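Long-range contacts in alpha-catenin-like protein hmp-1 (PDB 5H5M), which links the cadherin-catenin complex of adherens junctions to actin filaments and is required for cell migration and shape changes as the worm embryo encloses and elongates: residues A137-R146 with A197-T205; L7-I18 with D33-G44. All blocks are in the same frame, centred on the assembly; numbering follows the deposited sequence.

Contact 1: residues A137-R146 with A197-T205; sequences AKEGHEENTR and AILLCHQPT
Ala137 meets Cys201 where the backbones come nearest, 4.0 Å between their CA atoms, and beyond the turn that follows Ala137 helix 142-146 runs almost antiparallel to helix 197-202, at 174° with the axes 10.0 Å apart. The small Ala137 side chain is consistent with this close approach: CB lies 3.3 Å from Ala197 O, and the Ala137 carbonyl O receives a CA-H...O contact from Cys201 CA. Leu200 CD2 touches both Ala137 CB and Lys138 CG, while the ring of Pro204 packs with CG 3.5 Å from Gly140 N, beside a turn that contains a cis peptide between Glu139 and Gly140. Cys201 SG, turned anti to its own backbone N (chi1 175°), reaches over to Glu142 CA at 3.6 Å. One turn further on, Thr145 sends CG2 to Ile198 CD1 and binds its OG1 to His141 O from above the carbonyl plane; that oxygen also accepts Thr145 N. His141 caps the new helix, ND1 accepting weakly from Asn144 N. At the outer margin the bent chain of Glu142 brings its carboxylate nearly coplanar with the His202 ring, and His202 NE2 gives OE1 a weak bond of 2.8 Å. Arg146 NE forms a 2.7 Å salt bridge with Glu142 OE2, which it meets from above the carboxylate plane. Leu133 and Met213, from helices 128-137 and 207-233, also touch Ala197. Buried Ala137, Ala197, Leu200 and Cys201 thus pack beside a more exposed polar margin, where Glu142, bound only weakly by His202, probably offsets the charge of Arg146.

Contact 2: residues L7-I18 with D33-G44; sequences LINEIDTFQNRI and DLEGHCERIVSG
Ile41, His37 and Phe14 interlock as knobs into holes between helix 7-17 and helix 33-44, whose axes come within 9.3 Å at 144°. Among the apolar contacts, Ile41 CD1 lies 3.7 Å from Phe14 CB and its CG2 branch meets Ile11 CG1, while Leu7 spreads its methyls over the Ile41-Gly44 turn, CD1 against Ile41 O and CD2 against Gly44. The Phe14 ring, its CG anti to the backbone N (chi1 -179°), slides past His37 to bring CE1 near Leu34 and Cys38. The ring edge points at the face of His37 (edge-to-face, planes 66° apart), and Phe14 CB lies over that face, 3.8 Å from the His37 centroid. This is the antiparallel packing of a helical bundle of the vinculin/alpha-catenin family, in which helix 56-80 adds Leu69 to Phe14 and Leu73 to Cys38. Of the polar contacts, His37 NE2 donates to Glu10 O at 2.8 Å, on a lone pair in the carbonyl plane; this oxygen also takes Phe14 N. Two salt bridges lie nearby: a weak, long one from Arg40 NE to Glu10 OE2, at the guanidinium edge, and one of 3.1 Å from Arg17 NH2 to Asp33 OD2, via a doubly bent chain.

Overall arrangement
Contact 2 closes before contact 1 opens along the chain, and the two lie on opposite sides of its centre, with centres 52 Å apart and nearest atoms about 34 Å apart. They share no helix: contact 2 joins helix 6-17 to helix 27-49, close to the N-terminus of this fragment, whereas contact 1 brings the end of helix 128-137, the turn after it and the start of helix 142-166 against the end of helix 173-202, with helix 207-233 alongside. Both belong to the M domain of this alpha-catenin, an all-helical region built of four-helix bundles. Contact 2 is side-by-side packing of successive helices; contact 1 lies at an end of the fold, where helices turn.

Contact 1: residues A137-R146 with A197-T205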
loop_
_atom_site.group_PDB
_atom_site.type_symbol
_atom_site.label_atom_id
_atom_site.label_comp_id
_atom_site.label_asym_id
_atom_site.label_seq_id
_atom_site.Cartn_x
_atom_site.Cartn_y
_atom_site.Cartn_z
ATOM N N ALA A 137 9.646 -20.474 -19.090
ATOM C CA ALA A 137 8.849 -21.456 -19.820
ATOM C C ALA A 137 9.231 -21.510 -21.300
ATOM O O ALA A 137 9.127 -22.559 -21.934
ATOM C CB ALA A 137 7.367 -21.148 -19.672
ATOM N N LYS A 138 9.676 -20.385 -21.846
ATOM C CA LYS A 138 10.045 -20.324 -23.258
ATOM C C LYS A 138 11.341 -21.075 -23.574
ATOM O O LYS A 138 11.648 -21.318 -24.737
ATOM C CB LYS A 138 10.176 -18.867 -23.715
ATOM C CG LYS A 138 8.852 -18.176 -23.970
ATOM C CD LYS A 138 9.050 -16.803 -24.594
ATOM C CE LYS A 138 7.716 -16.121 -24.851
ATOM N NZ LYS A 138 7.875 -14.756 -25.424
ATOM N N GLU A 139 12.091 -21.448 -22.541
ATOM C CA GLU A 139 13.423 -22.016 -22.737
ATOM C C GLU A 139 13.488 -23.512 -23.121
ATOM O O GLU A 139 14.276 -23.860 -24.004
ATOM C CB GLU A 139 14.276 -21.759 -21.495
ATOM C CG GLU A 139 14.897 -20.380 -21.533
ATOM C CD GLU A 139 16.212 -20.295 -20.779
ATOM O OE1 GLU A 139 16.873 -21.346 -20.611
ATOM O OE2 GLU A 139 16.593 -19.172 -20.376
ATOM N N GLY A 140 12.730 -24.415 -22.493
ATOM C CA GLY A 140 11.895 -24.176 -21.332
ATOM C C GLY A 140 12.537 -24.781 -20.093
ATOM O O GLY A 140 12.762 -25.989 -20.008
ATOM N N HIS A 141 12.854 -23.921 -19.134
ATOM C CA HIS A 141 13.581 -24.306 -17.931
ATOM C C HIS A 141 12.631 -24.863 -16.868
ATOM O O HIS A 141 11.968 -24.102 -16.158
ATOM C CB HIS A 141 14.342 -23.094 -17.396
ATOM C CG HIS A 141 15.626 -23.432 -16.713
ATOM N ND1 HIS A 141 15.686 -23.787 -15.383
ATOM C CD2 HIS A 141 16.900 -23.458 -17.168
ATOM C CE1 HIS A 141 16.942 -24.019 -15.049
ATOM N NE2 HIS A 141 17.700 -23.829 -16.115
ATOM N N GLU A 142 12.568 -26.192 -16.775
ATOM C CA GLU A 142 11.642 -26.878 -15.870
ATOM C C GLU A 142 11.778 -26.415 -14.421
ATOM O O GLU A 142 10.786 -26.099 -13.765
ATOM C CB GLU A 142 11.853 -28.397 -15.947
ATOM C CG GLU A 142 11.085 -29.198 -14.897
ATOM C CD GLU A 142 9.649 -29.490 -15.301
ATOM O OE1 GLU A 142 9.243 -29.075 -16.406
ATOM O OE2 GLU A 142 8.926 -30.137 -14.513
ATOM N N GLU A 143 13.013 -26.368 -13.935
ATOM C CA GLU A 143 13.280 -26.005 -12.549
ATOM C C GLU A 143 12.888 -24.561 -12.245
ATOM O O GLU A 143 12.336 -24.271 -11.184
ATOM C CB GLU A 143 14.759 -26.227 -12.222
ATOM C CG GLU A 143 15.210 -27.684 -12.311
ATOM C CD GLU A 143 15.494 -28.134 -13.736
ATOM O OE1 GLU A 143 15.263 -27.340 -14.673
ATOM O OE2 GLU A 143 15.952 -29.282 -13.918
ATOM N N ASN A 144 13.170 -23.657 -13.178
ATOM C CA ASN A 144 12.859 -22.246 -12.983
ATOM C C ASN A 144 11.378 -21.945 -13.163
ATOM O O ASN A 144 10.823 -21.109 -12.454
ATOM C CB ASN A 144 13.676 -21.374 -13.938
ATOM C CG ASN A 144 15.128 -21.270 -13.529
ATOM O OD1 ASN A 144 15.481 -21.537 -12.379
ATOM N ND2 ASN A 144 15.981 -20.870 -14.468
ATOM N N THR A 145 10.742 -22.623 -14.114
ATOM C CA THR A 145 9.324 -22.411 -14.366
ATOM C C THR A 145 8.507 -22.753 -13.123
ATOM O O THR A 145 7.638 -21.985 -12.721
ATOM C CB THR A 145 8.820 -23.243 -15.564
ATOM O OG1 THR A 145 9.519 -22.848 -16.751
ATOM C CG2 THR A 145 7.327 -23.027 -15.772
ATOM N N ARG A 146 8.807 -23.893 -12.505
ATOM C CA ARG A 146 8.091 -24.317 -11.307
ATOM C C ARG A 146 8.350 -23.376 -10.133
ATOM O O ARG A 146 7.446 -23.101 -9.342
ATOM C CB ARG A 146 8.472 -25.750 -10.934
ATOM C CG ARG A 146 8.100 -26.759 -12.008
ATOM C CD ARG A 146 7.870 -28.142 -11.433
ATOM N NE ARG A 146 7.554 -29.111 -12.480
ATOM C CZ ARG A 146 6.341 -29.291 -12.993
ATOM N NH1 ARG A 146 5.319 -28.567 -12.559
ATOM N NH2 ARG A 146 6.148 -30.195 -13.943
ATOM N N ALA A 197 1.939 -21.871 -18.383
ATOM C CA ALA A 197 3.390 -21.750 -18.469
ATOM C C ALA A 197 4.054 -23.115 -18.347
ATOM O O ALA A 197 5.044 -23.395 -19.020
ATOM C CB ALA A 197 3.909 -20.805 -17.396
ATOM N N ILE A 198 3.502 -23.959 -17.479
ATOM C CA ILE A 198 3.993 -25.320 -17.312
ATOM C C ILE A 198 3.849 -26.087 -18.620
ATOM O O ILE A 198 4.748 -26.829 -19.019
ATOM C CB ILE A 198 3.238 -26.069 -16.195
ATOM C CG1 ILE A 198 3.301 -25.288 -14.882
ATOM C CG2 ILE A 198 3.817 -27.464 -16.002
ATOM C CD1 ILE A 198 4.706 -25.082 -14.361
ATOM N N LEU A 199 2.714 -25.892 -19.288
ATOM C CA LEU A 199 2.451 -26.531 -20.574
ATOM C C LEU A 199 3.413 -26.027 -21.642
ATOM O O LEU A 199 3.906 -26.805 -22.460
ATOM C CB LEU A 199 1.003 -26.287 -21.010
ATOM C CG LEU A 199 -0.069 -26.932 -20.125
ATOM C CD1 LEU A 199 -1.468 -26.477 -20.528
ATOM C CD2 LEU A 199 0.046 -28.451 -20.170
ATOM N N LEU A 200 3.679 -24.724 -21.629
ATOM C CA LEU A 200 4.610 -24.132 -22.580
ATOM C C LEU A 200 6.030 -24.626 -22.324
ATOM O O LEU A 200 6.775 -24.906 -23.262
ATOM C CB LEU A 200 4.566 -22.606 -22.512
ATOM C CG LEU A 200 5.616 -21.897 -23.373
ATOM C CD1 LEU A 200 5.473 -22.299 -24.839
ATOM C CD2 LEU A 200 5.537 -20.381 -23.211
ATOM N N CYS A 201 6.393 -24.733 -21.050
ATOM C CA CYS A 201 7.715 -25.211 -20.658
ATOM C C CYS A 201 8.004 -26.606 -21.209
ATOM O O CYS A 201 9.114 -26.887 -21.661
ATOM C CB CYS A 201 7.847 -25.217 -19.134
ATOM S SG CYS A 201 9.394 -25.912 -18.523
ATOM N N HIS A 202 6.996 -27.471 -21.177
ATOM C CA HIS A 202 7.162 -28.853 -21.607
ATOM C C HIS A 202 7.190 -29.002 -23.130
ATOM O O HIS A 202 7.674 -30.009 -23.645
ATOM C CB HIS A 202 6.053 -29.725 -21.011
ATOM C CG HIS A 202 6.174 -29.923 -19.530
ATOM N ND1 HIS A 202 5.128 -30.372 -18.751
ATOM C CD2 HIS A 202 7.215 -29.735 -18.690
ATOM C CE1 HIS A 202 5.524 -30.450 -17.492
ATOM N NE2 HIS A 202 6.786 -30.072 -17.426
ATOM N N GLN A 203 6.671 -28.008 -23.847
ATOM C CA GLN A 203 6.688 -28.020 -25.315
ATOM C C GLN A 203 6.972 -26.630 -25.893
ATOM O O GLN A 203 6.107 -26.043 -26.543
ATOM C CB GLN A 203 5.355 -28.529 -25.870
ATOM C CG GLN A 203 4.914 -29.890 -25.359
ATOM C CD GLN A 203 3.753 -30.454 -26.148
ATOM O OE1 GLN A 203 3.816 -30.560 -27.373
ATOM N NE2 GLN A 203 2.683 -30.817 -25.453
ATOM N N PRO A 204 8.189 -26.107 -25.674
ATOM C CA PRO A 204 8.502 -24.704 -25.979
ATOM C C PRO A 204 8.469 -24.350 -27.468
ATOM O O PRO A 204 8.253 -23.185 -27.804
ATOM C CB PRO A 204 9.925 -24.533 -25.424
ATOM C CG PRO A 204 10.160 -25.721 -24.540
ATOM C CD PRO A 204 9.360 -26.822 -25.145
ATOM N N THR A 205 8.683 -25.328 -28.342
ATOM C CA THR A 205 8.722 -25.065 -29.779
ATOM C C THR A 205 7.337 -25.136 -30.416
ATOM O O THR A 205 7.200 -25.041 -31.636
ATOM C CB THR A 205 9.651 -26.053 -30.508
ATOM O OG1 THR A 205 9.167 -27.389 -30.324
ATOM C CG2 THR A 205 11.066 -25.950 -29.965
#

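Contact 2: residues L7-I18 with D33-G44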
loop_
_atom_site.group_PDB
_atom_site.type_symbol
_atom_site.label_atom_id
_atom_site.label_comp_id
_atom_site.label_asym_id
_atom_site.label_seq_id
_atom_site.Cartn_x
_atom_site.Cartn_y
_atom_site.Cartn_z
ATOM N N LEU A 7 -16.380 -1.375 8.136
ATOM C CA LEU A 7 -15.602 -0.621 9.117
ATOM C C LEU A 7 -15.619 0.881 8.839
ATOM O O LEU A 7 -15.644 1.688 9.767
ATOM C CB LEU A 7 -14.156 -1.122 9.163
ATOM C CG LEU A 7 -13.222 -0.373 10.123
ATOM C CD1 LEU A 7 -13.787 -0.351 11.539
ATOM C CD2 LEU A 7 -11.824 -0.975 10.118
ATOM N N ILE A 8 -15.617 1.259 7.565
ATOM C CA ILE A 8 -15.609 2.674 7.222
ATOM C C ILE A 8 -16.987 3.288 7.465
ATOM O O ILE A 8 -17.094 4.450 7.851
ATOM C CB ILE A 8 -15.161 2.913 5.758
ATOM C CG1 ILE A 8 -14.812 4.388 5.548
ATOM C CG2 ILE A 8 -16.210 2.430 4.756
ATOM C CD1 ILE A 8 -13.694 4.868 6.446
ATOM N N ASN A 9 -18.041 2.501 7.269
ATOM C CA ASN A 9 -19.391 2.977 7.528
ATOM C C ASN A 9 -19.666 3.069 9.024
ATOM O O ASN A 9 -20.354 3.980 9.479
ATOM C CB ASN A 9 -20.421 2.074 6.852
ATOM C CG ASN A 9 -20.416 2.217 5.341
ATOM O OD1 ASN A 9 -19.994 3.244 4.805
ATOM N ND2 ASN A 9 -20.885 1.186 4.645
ATOM N N GLU A 10 -19.122 2.120 9.782
ATOM C CA GLU A 10 -19.235 2.141 11.235
ATOM C C GLU A 10 -18.587 3.398 11.806
ATOM O O GLU A 10 -19.142 4.043 12.691
ATOM C CB GLU A 10 -18.596 0.892 11.851
ATOM C CG GLU A 10 -19.298 -0.420 11.519
ATOM C CD GLU A 10 -20.594 -0.620 12.291
ATOM O OE1 GLU A 10 -20.970 0.270 13.084
ATOM O OE2 GLU A 10 -21.235 -1.677 12.110
ATOM N N ILE A 11 -17.414 3.745 11.284
ATOM C CA ILE A 11 -16.687 4.935 11.717
ATOM C C ILE A 11 -17.409 6.224 11.323
ATOM O O ILE A 11 -17.587 7.125 12.145
ATOM C CB ILE A 11 -15.262 4.959 11.132
ATOM C CG1 ILE A 11 -14.398 3.876 11.781
ATOM C CG2 ILE A 11 -14.623 6.319 11.326
ATOM C CD1 ILE A 11 -13.010 3.783 11.192
ATOM N N ASP A 12 -17.824 6.304 10.061
ATOM C CA ASP A 12 -18.478 7.500 9.540
ATOM C C ASP A 12 -19.779 7.824 10.275
ATOM O O ASP A 12 -20.017 8.972 10.653
ATOM C CB ASP A 12 -18.751 7.346 8.042
ATOM C CG ASP A 12 -17.482 7.382 7.209
ATOM O OD1 ASP A 12 -16.455 7.899 7.703
ATOM O OD2 ASP A 12 -17.511 6.896 6.057
ATOM N N THR A 13 -20.617 6.811 10.477
ATOM C CA THR A 13 -21.885 7.002 11.173
ATOM C C THR A 13 -21.664 7.339 12.648
ATOM O O THR A 13 -22.379 8.166 13.214
ATOM C CB THR A 13 -22.788 5.755 11.065
ATOM O OG1 THR A 13 -22.098 4.611 11.578
ATOM C CG2 THR A 13 -23.176 5.500 9.616
ATOM N N PHE A 14 -20.667 6.702 13.257
ATOM C CA PHE A 14 -20.353 6.917 14.668
ATOM C C PHE A 14 -20.069 8.384 14.964
ATOM O O PHE A 14 -20.429 8.896 16.023
ATOM C CB PHE A 14 -19.154 6.062 15.080
ATOM C CG PHE A 14 -18.773 6.199 16.525
ATOM C CD1 PHE A 14 -19.595 5.695 17.524
ATOM C CD2 PHE A 14 -17.586 6.813 16.887
ATOM C CE1 PHE A 14 -19.243 5.811 18.856
ATOM C CE2 PHE A 14 -17.225 6.932 18.221
ATOM C CZ PHE A 14 -18.055 6.431 19.207
ATOM N N GLN A 15 -19.434 9.062 14.015
ATOM C CA GLN A 15 -19.108 10.472 14.175
ATOM C C GLN A 15 -20.353 11.348 14.193
ATOM O O GLN A 15 -20.289 12.515 14.572
ATOM C CB GLN A 15 -18.165 10.931 13.063
ATOM C CG GLN A 15 -16.728 10.478 13.248
ATOM C CD GLN A 15 -15.804 11.026 12.181
ATOM O OE1 GLN A 15 -16.185 11.151 11.018
ATOM N NE2 GLN A 15 -14.582 11.365 12.573
ATOM N N ASN A 16 -21.482 10.785 13.777
ATOM C CA ASN A 16 -22.753 11.499 13.820
ATOM C C ASN A 16 -23.635 11.012 14.963
ATOM O O ASN A 16 -24.384 11.790 15.550
ATOM C CB ASN A 16 -23.497 11.356 12.491
ATOM C CG ASN A 16 -22.810 12.090 11.356
ATOM O OD1 ASN A 16 -22.343 13.219 11.522
ATOM N ND2 ASN A 16 -22.744 11.452 10.192
ATOM N N ARG A 17 -23.538 9.720 15.272
ATOM C CA ARG A 17 -24.337 9.116 16.333
ATOM C C ARG A 17 -24.025 9.730 17.694
ATOM O O ARG A 17 -24.908 9.842 18.545
ATOM C CB ARG A 17 -24.113 7.602 16.388
ATOM C CG ARG A 17 -24.606 6.839 15.166
ATOM C CD ARG A 17 -26.082 7.092 14.899
ATOM N NE ARG A 17 -26.942 6.633 15.989
ATOM C CZ ARG A 17 -27.536 5.444 16.026
ATOM N NH1 ARG A 17 -27.364 4.583 15.032
ATOM N NH2 ARG A 17 -28.303 5.115 17.057
ATOM N N ILE A 18 -22.771 10.129 17.895
ATOM C CA ILE A 18 -22.342 10.678 19.179
ATOM C C ILE A 18 -22.818 12.113 19.372
ATOM O O ILE A 18 -22.690 12.676 20.459
ATOM C CB ILE A 18 -20.814 10.645 19.329
ATOM C CG1 ILE A 18 -20.159 11.471 18.221
ATOM C CG2 ILE A 18 -20.307 9.210 19.327
ATOM C CD1 ILE A 18 -18.661 11.547 18.323
ATOM N N ASP A 33 -25.864 1.162 22.830
ATOM C CA ASP A 33 -25.659 1.012 21.394
ATOM C C ASP A 33 -24.459 1.833 20.929
ATOM O O ASP A 33 -23.767 1.451 19.987
ATOM C CB ASP A 33 -26.914 1.408 20.608
ATOM C CG ASP A 33 -27.133 2.905 20.572
ATOM O OD1 ASP A 33 -27.005 3.550 21.632
ATOM O OD2 ASP A 33 -27.417 3.436 19.476
ATOM N N LEU A 34 -24.211 2.954 21.599
ATOM C CA LEU A 34 -23.046 3.775 21.299
ATOM C C LEU A 34 -21.778 3.045 21.728
ATOM O O LEU A 34 -20.755 3.099 21.044
ATOM C CB LEU A 34 -23.151 5.130 21.993
ATOM C CG LEU A 34 -23.020 6.375 21.115
ATOM C CD1 LEU A 34 -23.742 6.186 19.789
ATOM C CD2 LEU A 34 -23.574 7.587 21.853
ATOM N N GLU A 35 -21.859 2.358 22.864
ATOM C CA GLU A 35 -20.769 1.502 23.321
ATOM C C GLU A 35 -20.605 0.297 22.395
ATOM O O GLU A 35 -19.490 -0.135 22.124
ATOM C CB GLU A 35 -21.009 1.038 24.759
ATOM C CG GLU A 35 -20.689 2.089 25.812
ATOM C CD GLU A 35 -21.009 1.625 27.219
ATOM O OE1 GLU A 35 -21.724 0.611 27.367
ATOM O OE2 GLU A 35 -20.542 2.273 28.180
ATOM N N GLY A 36 -21.722 -0.237 21.911
ATOM C CA GLY A 36 -21.691 -1.335 20.960
ATOM C C GLY A 36 -21.134 -0.878 19.626
ATOM O O GLY A 36 -20.376 -1.597 18.974
ATOM N N HIS A 37 -21.513 0.331 19.227
ATOM C CA HIS A 37 -21.020 0.944 17.998
ATOM C C HIS A 37 -19.500 1.110 18.048
ATOM O O HIS A 37 -18.794 0.772 17.097
ATOM C CB HIS A 37 -21.702 2.299 17.781
ATOM C CG HIS A 37 -21.670 2.779 16.365
ATOM N ND1 HIS A 37 -22.590 3.680 15.867
ATOM C CD2 HIS A 37 -20.831 2.497 15.342
ATOM C CE1 HIS A 37 -22.319 3.926 14.599
ATOM N NE2 HIS A 37 -21.256 3.222 14.255
ATOM N N CYS A 38 -19.007 1.621 19.172
ATOM C CA CYS A 38 -17.574 1.810 19.374
ATOM C C CYS A 38 -16.799 0.496 19.337
ATOM O O CYS A 38 -15.710 0.426 18.765
ATOM C CB CYS A 38 -17.318 2.512 20.707
ATOM S SG CYS A 38 -15.573 2.711 21.116
ATOM N N GLU A 39 -17.356 -0.541 19.955
ATOM C CA GLU A 39 -16.684 -1.833 20.018
ATOM C C GLU A 39 -16.597 -2.507 18.650
ATOM O O GLU A 39 -15.671 -3.276 18.395
ATOM C CB GLU A 39 -17.386 -2.758 21.016
ATOM C CG GLU A 39 -17.294 -2.289 22.462
ATOM C CD GLU A 39 -15.860 -2.105 22.931
ATOM O OE1 GLU A 39 -15.004 -2.947 22.588
ATOM O OE2 GLU A 39 -15.589 -1.110 23.636
ATOM N N ARG A 40 -17.555 -2.217 17.773
ATOM C CA ARG A 40 -17.521 -2.756 16.415
ATOM C C ARG A 40 -16.407 -2.098 15.611
ATOM O O ARG A 40 -15.772 -2.739 14.771
ATOM C CB ARG A 40 -18.869 -2.570 15.713
ATOM C CG ARG A 40 -19.961 -3.495 16.228
ATOM C CD ARG A 40 -21.167 -3.524 15.299
ATOM N NE ARG A 40 -21.911 -2.266 15.310
ATOM C CZ ARG A 40 -22.842 -1.954 16.206
ATOM N NH1 ARG A 40 -23.145 -2.805 17.178
ATOM N NH2 ARG A 40 -23.468 -0.788 16.136
ATOM N N ILE A 41 -16.177 -0.816 15.876
ATOM C CA ILE A 41 -15.061 -0.091 15.283
ATOM C C ILE A 41 -13.737 -0.678 15.769
ATOM O O ILE A 41 -12.832 -0.943 14.975
ATOM C CB ILE A 41 -15.121 1.414 15.627
ATOM C CG1 ILE A 41 -16.375 2.048 15.021
ATOM C CG2 ILE A 41 -13.877 2.131 15.142
ATOM C CD1 ILE A 41 -16.520 3.522 15.322
ATOM N N VAL A 42 -13.641 -0.894 17.077
ATOM C CA VAL A 42 -12.423 -1.421 17.678
ATOM C C VAL A 42 -12.131 -2.840 17.192
ATOM O O VAL A 42 -10.982 -3.177 16.898
ATOM C CB VAL A 42 -12.509 -1.400 19.217
ATOM C CG1 VAL A 42 -11.313 -2.112 19.838
ATOM C CG2 VAL A 42 -12.603 0.034 19.719
ATOM N N SER A 43 -13.173 -3.663 17.089
ATOM C CA SER A 43 -13.010 -5.039 16.617
ATOM C C SER A 43 -12.496 -5.085 15.184
ATOM O O SER A 43 -11.560 -5.825 14.875
ATOM C CB SER A 43 -14.325 -5.809 16.721
ATOM O OG SER A 43 -14.600 -6.151 18.069
ATOM N N GLY A 44 -13.107 -4.290 14.312
ATOM C CA GLY A 44 -12.692 -4.226 12.924
ATOM C C GLY A 44 -11.287 -3.677 12.779
ATOM O O GLY A 44 -10.513 -4.135 11.938
#